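Local coordinates for protein oxidized polyvinyl alcohol hydrolase (Pseudomonas sp., PDB 3WL6) that hydrolyses beta-diketones such as 4,6-nonanedione and, in the second step of polyvinyl alcohol degradation, the oxidized polymer, at residues 29-34 against 48-53; 170-175 against 193-198. All coordinates share one frame; numbering follows the deposited sequence.

Contact 1 (29-34 against 48-53); sequences AGYEVK and RAFIVY
Val33 and Tyr31 reach from the loop ahead of strand 36-43 to Phe50 on strand 46-53, the second strand at one end of the central sheet of this alpha/beta-hydrolase fold. The close part is wholly apolar and centres on the Phe50 ring. Val33 brings CG2 to the ring edge, 4.0 Å from Phe50 CZ and near the ring plane, the two side chains crossing at about a right angle. Phe50 CG sits between its backbone N and carbonyl carbon (chi1 56°), a rotation that carries CZ out to the loop although the bond to CB does not point at it. Tyr31 adds a slanting contact, its CE1 lying 4.3 Å from Phe50 CZ. Long rings suit backbones this far apart: Tyr31 CA is 13.0 Å from Phe50 CA. Phe41 meets both rings edge-to-face, and Met156 and Val160 of helix 148-160 pack on Phe50. The Tyr31 hydroxyl is bonded to the carbonyl of Val39.

Toward Lys34 the packing slackens. Two branched valines meet lightly there, Val33 CG1 4.4 Å from Val52 CG2. Lys34 is exposed and its CB points away from the strand, its ammonium bonded to the Leu37 carbonyl. What it offers Val52 is backbone: Lys34 O, which takes a hydrogen bond from Asn38 ND2, lies 4.0 Å from Val52 CB.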
loop_
_atom_site.group_PDB
_atom_site.type_symbol
_atom_site.label_atom_id
_atom_site.label_comp_id
_atom_site.label_asym_id
_atom_site.label_seq_id
_atom_site.Cartn_x
_atom_site.Cartn_y
_atom_site.Cartn_z
ATOM N N ALA A 29 16.280 17.977 -11.270
ATOM C CA ALA A 29 16.371 18.802 -12.467
ATOM C C ALA A 29 15.459 20.022 -12.582
ATOM O O ALA A 29 14.918 20.303 -13.663
ATOM C CB ALA A 29 16.172 17.897 -13.692
ATOM N N GLY A 30 15.312 20.760 -11.489
ATOM C CA GLY A 30 14.485 21.955 -11.501
ATOM C C GLY A 30 13.005 21.762 -11.792
ATOM O O GLY A 30 12.315 22.696 -12.214
ATOM N N TYR A 31 12.504 20.553 -11.546
ATOM C CA TYR A 31 11.088 20.285 -11.795
ATOM C C TYR A 31 10.230 21.245 -10.974
ATOM O O TYR A 31 10.499 21.479 -9.810
ATOM C CB TYR A 31 10.771 18.845 -11.405
ATOM C CG TYR A 31 9.415 18.361 -11.873
ATOM C CD1 TYR A 31 8.283 18.519 -11.080
ATOM C CD2 TYR A 31 9.280 17.759 -13.108
ATOM C CE1 TYR A 31 7.021 18.078 -11.518
ATOM C CE2 TYR A 31 8.026 17.306 -13.559
ATOM C CZ TYR A 31 6.911 17.480 -12.746
ATOM O OH TYR A 31 5.681 17.060 -13.220
ATOM N N GLU A 32 9.186 21.788 -11.584
ATOM C CA GLU A 32 8.297 22.703 -10.889
ATOM C C GLU A 32 6.942 22.026 -10.695
ATOM O O GLU A 32 6.215 21.830 -11.659
ATOM C CB GLU A 32 8.136 23.984 -11.716
ATOM C CG GLU A 32 9.476 24.596 -12.169
ATOM C CD GLU A 32 9.311 25.993 -12.767
ATOM O OE1 GLU A 32 8.691 26.849 -12.092
ATOM O OE2 GLU A 32 9.794 26.239 -13.896
ATOM N N VAL A 33 6.627 21.646 -9.460
ATOM C CA VAL A 33 5.353 20.985 -9.135
ATOM C C VAL A 33 4.205 21.969 -9.190
ATOM O O VAL A 33 4.393 23.153 -8.972
ATOM C CB VAL A 33 5.388 20.354 -7.705
ATOM C CG1 VAL A 33 3.978 20.075 -7.189
ATOM C CG2 VAL A 33 6.107 19.054 -7.746
ATOM N N LYS A 34 3.011 21.474 -9.480
ATOM C CA LYS A 34 1.829 22.316 -9.537
ATOM C C LYS A 34 0.680 21.549 -8.941
ATOM O O LYS A 34 0.775 20.347 -8.723
ATOM C CB LYS A 34 1.477 22.657 -10.990
ATOM C CG LYS A 34 1.339 21.433 -11.878
ATOM C CD LYS A 34 0.899 21.760 -13.317
ATOM C CE LYS A 34 -0.605 22.014 -13.419
ATOM N NZ LYS A 34 -1.480 20.764 -13.279
ATOM N N ARG A 48 7.364 9.996 -15.132
ATOM C CA ARG A 48 6.203 9.644 -14.327
ATOM C C ARG A 48 5.238 10.790 -14.128
ATOM O O ARG A 48 5.562 11.954 -14.363
ATOM C CB ARG A 48 6.662 9.147 -12.953
ATOM C CG ARG A 48 7.728 8.027 -12.976
ATOM C CD ARG A 48 7.233 6.721 -13.584
ATOM N NE ARG A 48 6.026 6.224 -12.896
ATOM C CZ ARG A 48 6.004 5.275 -11.966
ATOM N NH1 ARG A 48 7.121 4.677 -11.558
ATOM N NH2 ARG A 48 4.839 4.892 -11.457
ATOM N N ALA A 49 4.032 10.441 -13.681
ATOM C CA ALA A 49 2.992 11.431 -13.429
ATOM C C ALA A 49 2.357 11.185 -12.064
ATOM O O ALA A 49 2.409 10.084 -11.541
ATOM C CB ALA A 49 1.879 11.355 -14.490
ATOM N N PHE A 50 1.778 12.240 -11.509
ATOM C CA PHE A 50 1.081 12.151 -10.231
ATOM C C PHE A 50 0.163 13.371 -10.091
ATOM O O PHE A 50 0.359 14.397 -10.749
ATOM C CB PHE A 50 2.088 12.082 -9.060
ATOM C CG PHE A 50 3.088 13.235 -9.011
ATOM C CD1 PHE A 50 4.305 13.152 -9.685
ATOM C CD2 PHE A 50 2.804 14.382 -8.275
ATOM C CE1 PHE A 50 5.244 14.220 -9.619
ATOM C CE2 PHE A 50 3.718 15.441 -8.208
ATOM C CZ PHE A 50 4.941 15.358 -8.881
ATOM N N ILE A 51 -0.848 13.258 -9.232
ATOM C CA ILE A 51 -1.817 14.340 -9.061
ATOM C C ILE A 51 -1.764 14.854 -7.639
ATOM O O ILE A 51 -1.740 14.069 -6.684
ATOM C CB ILE A 51 -3.223 13.815 -9.369
ATOM C CG1 ILE A 51 -3.287 13.366 -10.837
ATOM C CG2 ILE A 51 -4.234 14.925 -9.151
ATOM C CD1 ILE A 51 -4.533 12.552 -11.166
ATOM N N VAL A 52 -1.707 16.170 -7.481
ATOM C CA VAL A 52 -1.654 16.737 -6.123
ATOM C C VAL A 52 -2.928 17.516 -5.806
ATOM O O VAL A 52 -3.362 18.372 -6.598
ATOM C CB VAL A 52 -0.518 17.755 -5.967
ATOM C CG1 VAL A 52 -0.512 18.317 -4.509
ATOM C CG2 VAL A 52 0.815 17.111 -6.334
ATOM N N TYR A 53 -3.517 17.207 -4.658
ATOM C CA TYR A 53 -4.670 17.934 -4.139
ATOM C C TYR A 53 -4.164 18.500 -2.812
ATOM O O TYR A 53 -4.107 17.794 -1.812
ATOM C CB TYR A 53 -5.870 17.017 -3.839
ATOM C CG TYR A 53 -6.669 16.515 -5.039
ATOM C CD1 TYR A 53 -6.271 15.389 -5.758
ATOM C CD2 TYR A 53 -7.830 17.177 -5.448
ATOM C CE1 TYR A 53 -7.025 14.944 -6.869
ATOM C CE2 TYR A 53 -8.577 16.732 -6.557
ATOM C CZ TYR A 53 -8.167 15.628 -7.258
ATOM O OH TYR A 53 -8.904 15.210 -8.385
#

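Contact 2 (170-175 against 193-198)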
loop_
_atom_site.group_PDB
_atom_site.type_symbol
_atom_site.label_atom_id
_atom_site.label_comp_id
_atom_site.label_asym_id
_atom_site.label_seq_id
_atom_site.Cartn_x
_atom_site.Cartn_y
_atom_site.Cartn_z
ATOM N N ARG A 170 4.481 12.872 9.194
ATOM C CA ARG A 170 3.178 12.306 8.886
ATOM C C ARG A 170 3.008 12.072 7.395
ATOM O O ARG A 170 2.042 12.538 6.802
ATOM C CB ARG A 170 2.051 13.195 9.401
ATOM C CG ARG A 170 1.976 13.234 10.939
ATOM C CD ARG A 170 0.734 13.962 11.389
ATOM N NE ARG A 170 0.515 13.938 12.839
ATOM C CZ ARG A 170 1.124 14.704 13.736
ATOM N NH1 ARG A 170 2.049 15.603 13.382
ATOM N NH2 ARG A 170 0.760 14.595 15.018
ATOM N N LEU A 171 3.950 11.319 6.824
ATOM C CA LEU A 171 3.903 10.980 5.390
ATOM C C LEU A 171 3.367 9.537 5.320
ATOM O O LEU A 171 4.048 8.587 5.721
ATOM C CB LEU A 171 5.303 11.059 4.805
ATOM C CG LEU A 171 5.978 12.428 5.004
ATOM C CD1 LEU A 171 7.380 12.343 4.419
ATOM C CD2 LEU A 171 5.156 13.531 4.318
ATOM N N PHE A 172 2.128 9.395 4.831
ATOM C CA PHE A 172 1.466 8.104 4.779
ATOM C C PHE A 172 1.100 7.647 3.398
ATOM O O PHE A 172 0.758 8.470 2.560
ATOM C CB PHE A 172 0.175 8.168 5.596
ATOM C CG PHE A 172 0.400 8.511 7.021
ATOM C CD1 PHE A 172 1.054 7.631 7.865
ATOM C CD2 PHE A 172 -0.031 9.748 7.528
ATOM C CE1 PHE A 172 1.279 7.985 9.197
ATOM C CE2 PHE A 172 0.200 10.090 8.865
ATOM C CZ PHE A 172 0.848 9.214 9.678
ATOM N N LEU A 173 1.219 6.345 3.144
ATOM C CA LEU A 173 0.772 5.854 1.833
ATOM C C LEU A 173 -0.101 4.658 2.014
ATOM O O LEU A 173 -0.128 4.055 3.078
ATOM C CB LEU A 173 1.923 5.529 0.851
ATOM C CG LEU A 173 3.157 4.678 1.123
ATOM C CD1 LEU A 173 3.053 3.786 2.303
ATOM C CD2 LEU A 173 3.536 4.003 -0.185
ATOM N N GLY A 174 -0.879 4.329 0.979
ATOM C CA GLY A 174 -1.776 3.204 1.131
ATOM C C GLY A 174 -2.463 2.944 -0.180
ATOM O O GLY A 174 -2.342 3.728 -1.115
ATOM N N GLY A 175 -3.168 1.833 -0.243
ATOM C CA GLY A 175 -3.817 1.512 -1.492
ATOM C C GLY A 175 -4.574 0.216 -1.385
ATOM O O GLY A 175 -4.542 -0.494 -0.389
ATOM N N PHE A 193 11.408 6.550 5.949
ATOM C CA PHE A 193 10.852 7.732 5.276
ATOM C C PHE A 193 9.377 7.873 5.666
ATOM O O PHE A 193 8.976 8.843 6.326
ATOM C CB PHE A 193 10.968 7.589 3.750
ATOM C CG PHE A 193 10.430 8.771 2.976
ATOM C CD1 PHE A 193 11.128 9.968 2.920
ATOM C CD2 PHE A 193 9.204 8.678 2.303
ATOM C CE1 PHE A 193 10.623 11.073 2.203
ATOM C CE2 PHE A 193 8.693 9.762 1.591
ATOM C CZ PHE A 193 9.403 10.970 1.538
ATOM N N TRP A 194 8.577 6.914 5.236
ATOM C CA TRP A 194 7.154 6.931 5.552
ATOM C C TRP A 194 6.906 6.812 7.046
ATOM O O TRP A 194 7.641 6.130 7.730
ATOM C CB TRP A 194 6.433 5.763 4.874
ATOM C CG TRP A 194 6.657 5.719 3.400
ATOM C CD1 TRP A 194 7.482 4.867 2.715
ATOM C CD2 TRP A 194 6.096 6.606 2.425
ATOM N NE1 TRP A 194 7.474 5.177 1.368
ATOM C CE2 TRP A 194 6.635 6.245 1.169
ATOM C CE3 TRP A 194 5.192 7.681 2.496
ATOM C CZ2 TRP A 194 6.310 6.929 -0.027
ATOM C CZ3 TRP A 194 4.858 8.365 1.309
ATOM C CH2 TRP A 194 5.421 7.985 0.064
ATOM N N ALA A 195 5.841 7.459 7.540
ATOM C CA ALA A 195 5.463 7.353 8.945
ATOM C C ALA A 195 4.528 6.149 9.119
ATOM O O ALA A 195 4.310 5.675 10.233
ATOM C CB ALA A 195 4.737 8.632 9.418
ATOM N N GLY A 196 4.000 5.636 8.007
ATOM C CA GLY A 196 3.076 4.525 8.114
ATOM C C GLY A 196 2.284 4.317 6.848
ATOM O O GLY A 196 2.522 4.965 5.850
ATOM N N GLY A 197 1.353 3.386 6.895
ATOM C CA GLY A 197 0.589 3.114 5.698
ATOM C C GLY A 197 -0.679 2.345 5.953
ATOM O O GLY A 197 -0.942 1.834 7.048
ATOM N N LEU A 198 -1.440 2.233 4.878
ATOM C CA LEU A 198 -2.754 1.577 4.868
ATOM C C LEU A 198 -2.836 0.537 3.733
ATOM O O LEU A 198 -3.405 0.795 2.670
ATOM C CB LEU A 198 -3.836 2.663 4.715
ATOM C CG LEU A 198 -5.315 2.241 4.771
ATOM C CD1 LEU A 198 -5.640 1.607 6.093
ATOM C CD2 LEU A 198 -6.186 3.468 4.613
HETATM O O HOH W 1 6.900 10.534 7.737
#
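Trp194 lays its indole against Leu173 where two parallel strands of a beta-alpha-beta unit, 170-176 and 196-200, run side by side in the central sheet. The leucine side chain crosses the indole at about a right angle and presses CG over the six-membered ring, 3.7 Å from its centroid and 9° off the normal, a nearly vertical CH-pi contact. Leu173 chi1 of 50° sets CG between the backbone N and carbonyl carbon and lays the whole branched end on the indole, CD2 over Trp194 CZ2 and CD1 over Trp194 CD2, with CD1 also near Gly196 O. Phe193 meets the opposite indole face edge-on, through CD2, so the broad tryptophan is sandwiched between a leucine and a ring edge. Leu171 follows the leucine pattern at a slant: its CD1 lies over a face of the Phe193 ring, 3.8 Å from Phe193 CZ, offset toward the rim. From the other side of the sheet Phe172 brings CE1 to 3.5 Å from Ala195 CB, a methyl small enough for this tight spot.

The backbones are joined by Ala195 N to Leu171 O (2.8 Å, 163° at the hydrogen) and, farther along, by Gly175 N to Leu198 O (3.1 Å); Leu173 N to Gly196 O is weak. Gly196 suits its backbone angles, and its lack of a side chain lets the Phe172 ring pack close, while Gly174 lets the strands approach to 4.2 Å between its CA and that of Leu198. At the loop end, a water accepts from Leu171 N and donates to Phe193 O, its oxygen 3.0 Å from that carbonyl oxygen.

In the fold
Both contacts belong to the mixed central sheet, with centres 19 Å apart and nearest atoms about 11 Å apart, so they do not touch. Contact 1 closes before contact 2 opens along the chain. It ties the loop preceding strand 36-43 to strand 46-53 at the sheet's margin, whereas contact 2 joins neighbouring parallel strands in its buried middle; strands 96-100 and 62-68 lie between. Helix 148-160 packs on side chains of both. Contact 2 leads directly to the turn after strand 170-176 that carries Ser177, probably the nucleophile on a GxSxG elbow, while contact 1 lies away from the annotated sites.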